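PDB 1Q31: nuclear inclusion protein A from Tobacco etch virus, which is a trypsin-like cysteine protease of the 3C type that probably cleaves the viral polyprotein at specific sites. Local coordinates for residues K215-K220 with N236-S241. The protein carries 1 engineered substitution. Sequence-based numbering, arbitrary orientation.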
loop_
_atom_site.group_PDB
_atom_site.type_symbol
_atom_site.label_atom_id
_atom_site.label_comp_id
_atom_site.label_asym_id
_atom_site.label_seq_id
_atom_site.Cartn_x
_atom_site.Cartn_y
_atom_site.Cartn_z
ATOM N N LYS A 215 13.910 -2.199 -11.636
ATOM C CA LYS A 215 12.989 -2.875 -12.527
ATOM C C LYS A 215 12.101 -3.678 -11.592
ATOM O O LYS A 215 12.581 -4.252 -10.618
ATOM C CB LYS A 215 13.728 -3.807 -13.486
ATOM C CG LYS A 215 12.817 -4.431 -14.526
ATOM C CD LYS A 215 13.596 -5.250 -15.518
ATOM C CE LYS A 215 12.708 -5.685 -16.661
ATOM N NZ LYS A 215 13.449 -6.539 -17.626
ATOM N N VAL A 216 10.807 -3.708 -11.888
ATOM C CA VAL A 216 9.848 -4.407 -11.054
ATOM C C VAL A 216 9.016 -5.392 -11.870
ATOM O O VAL A 216 8.410 -5.033 -12.879
ATOM C CB VAL A 216 8.918 -3.385 -10.362
ATOM C CG1 VAL A 216 7.917 -4.099 -9.491
ATOM C CG2 VAL A 216 9.744 -2.398 -9.541
ATOM N N PHE A 217 9.006 -6.649 -11.441
ATOM C CA PHE A 217 8.237 -7.682 -12.129
ATOM C C PHE A 217 7.035 -7.933 -11.252
ATOM O O PHE A 217 7.166 -7.940 -10.032
ATOM C CB PHE A 217 9.056 -8.967 -12.264
ATOM C CG PHE A 217 10.376 -8.774 -12.956
ATOM C CD1 PHE A 217 11.359 -7.949 -12.400
ATOM C CD2 PHE A 217 10.638 -9.395 -14.174
ATOM C CE1 PHE A 217 12.578 -7.748 -13.049
ATOM C CE2 PHE A 217 11.855 -9.200 -14.828
ATOM C CZ PHE A 217 12.822 -8.376 -14.267
ATOM N N MET A 218 5.866 -8.135 -11.849
ATOM C CA MET A 218 4.670 -8.374 -11.042
ATOM C C MET A 218 4.772 -9.690 -10.270
ATOM O O MET A 218 3.881 -10.024 -9.481
ATOM C CB MET A 218 3.404 -8.366 -11.906
ATOM C CG MET A 218 3.297 -7.137 -12.810
ATOM S SD MET A 218 3.319 -5.513 -11.996
ATOM C CE MET A 218 5.145 -5.152 -11.838
ATOM N N SER A 219 5.862 -10.424 -10.481
ATOM C CA SER A 219 6.071 -11.686 -9.775
ATOM C C SER A 219 7.498 -12.210 -9.916
ATOM O O SER A 219 8.188 -11.913 -10.895
ATOM C CB SER A 219 5.090 -12.734 -10.297
ATOM O OG SER A 219 5.153 -12.824 -11.710
ATOM N N LYS A 220 7.941 -12.986 -8.933
ATOM C CA LYS A 220 9.276 -13.559 -8.963
ATOM C C LYS A 220 9.342 -14.474 -10.183
ATOM O O LYS A 220 8.398 -15.231 -10.431
ATOM C CB LYS A 220 9.503 -14.384 -7.684
ATOM C CG LYS A 220 10.950 -14.680 -7.313
ATOM C CD LYS A 220 10.992 -15.429 -5.988
ATOM C CE LYS A 220 10.214 -14.674 -4.907
ATOM N NZ LYS A 220 9.878 -15.484 -3.699
ATOM N N ASN A 236 20.534 -0.075 -9.549
ATOM C CA ASN A 236 20.043 -0.970 -8.472
ATOM C C ASN A 236 19.524 -2.378 -8.821
ATOM O O ASN A 236 19.292 -2.708 -9.982
ATOM C CB ASN A 236 18.979 -0.225 -7.673
ATOM C CG ASN A 236 18.995 1.256 -7.954
ATOM O OD1 ASN A 236 18.556 1.693 -9.010
ATOM N ND2 ASN A 236 19.520 2.037 -7.019
ATOM N N GLU A 237 19.317 -3.194 -7.791
ATOM C CA GLU A 237 18.872 -4.569 -7.985
ATOM C C GLU A 237 17.421 -4.824 -8.362
ATOM O O GLU A 237 16.515 -4.115 -7.931
ATOM C CB GLU A 237 19.206 -5.407 -6.746
ATOM C CG GLU A 237 18.447 -5.046 -5.457
ATOM C CD GLU A 237 18.417 -6.209 -4.459
ATOM O OE1 GLU A 237 17.990 -6.023 -3.299
ATOM O OE2 GLU A 237 18.826 -7.324 -4.848
ATOM N N LEU A 238 17.213 -5.857 -9.173
ATOM C CA LEU A 238 15.874 -6.240 -9.596
ATOM C C LEU A 238 15.022 -6.465 -8.348
ATOM O O LEU A 238 15.560 -6.691 -7.260
ATOM C CB LEU A 238 15.901 -7.550 -10.391
ATOM C CG LEU A 238 16.558 -7.690 -11.763
ATOM C CD1 LEU A 238 16.424 -9.137 -12.250
ATOM C CD2 LEU A 238 15.887 -6.746 -12.739
ATOM N N VAL A 239 13.700 -6.410 -8.519
ATOM C CA VAL A 239 12.750 -6.629 -7.428
ATOM C C VAL A 239 11.424 -7.090 -8.009
ATOM O O VAL A 239 11.173 -6.929 -9.208
ATOM C CB VAL A 239 12.461 -5.345 -6.636
ATOM C CG1 VAL A 239 13.716 -4.839 -5.965
ATOM C CG2 VAL A 239 11.884 -4.298 -7.572
ATOM N N TYR A 240 10.585 -7.670 -7.157
ATOM C CA TYR A 240 9.270 -8.112 -7.583
ATOM C C TYR A 240 8.267 -7.582 -6.568
ATOM O O TYR A 240 8.597 -7.376 -5.399
ATOM C CB TYR A 240 9.208 -9.649 -7.716
ATOM C CG TYR A 240 9.120 -10.427 -6.429
ATOM C CD1 TYR A 240 7.927 -11.068 -6.064
ATOM C CD2 TYR A 240 10.212 -10.516 -5.571
ATOM C CE1 TYR A 240 7.817 -11.778 -4.870
ATOM C CE2 TYR A 240 10.120 -11.222 -4.363
ATOM C CZ TYR A 240 8.912 -11.852 -4.018
ATOM O OH TYR A 240 8.800 -12.534 -2.819
ATOM N N SER A 241 7.056 -7.312 -7.039
ATOM C CA SER A 241 5.996 -6.790 -6.196
ATOM C C SER A 241 5.391 -7.901 -5.364
ATOM O O SER A 241 5.075 -8.966 -5.875
ATOM C CB SER A 241 4.908 -6.142 -7.063
ATOM O OG SER A 241 5.245 -4.812 -7.427
#
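Three backbone hydrogen bonds pair Lys215–Phe217 with Val239–Ser241 as parallel strands. Val239 uses both of its polar backbone atoms: Val239 N donates to Lys215 O (3.2 Å, bent to 136° at the hydrogen), while Val239 O accepts from Phe217 N. The third bond, from Ser241 N to Phe217 O, is straighter at 161°. A CA-H...O contact merely accompanies the pairing, with Val216 CA 3.4 Å from Val239 O.

Apolar contacts divide between the two faces of the sheet. On one, Val216 CG2 meets Val239 CG2 at 3.5 Å, with Ala169 and Trp211 packing alongside. On the other, Leu238 CD2 approaches the edge of the Phe217 ring, near its plane, at 3.5 Å from CE1. That methyl also touches Lys215 CB, so it is shared by two side chains of the neighbouring strand.

In the fold, the C-terminal segment pairs as strand 239-241 between strands 163-170 and 214-217, antiparallel to the first and parallel to the second, probably much as a peptide substrate would in this two-domain, trypsin-like protease of the 3C type. The protein's C terminus lies bound in the active site, probably as a cleavage product would; the Ser241 side chain touches His46.

Aromatic and polar contacts gather at Tyr240. The placement of its CG between the backbone N and the carbonyl carbon carries the ring alongside Lys220, whose CB lies over one face, 4.1 Å from the centroid and 13° off the normal. The lysine chain bends at chi3, bringing Lys220 NZ to 3.3 Å from Tyr240 OH, a weak bond. Stronger polar partners lie elsewhere: Tyr240 OH bonds to Asp148 and Asn174, and Asn174 also takes the Lys220 ammonium through its OD1.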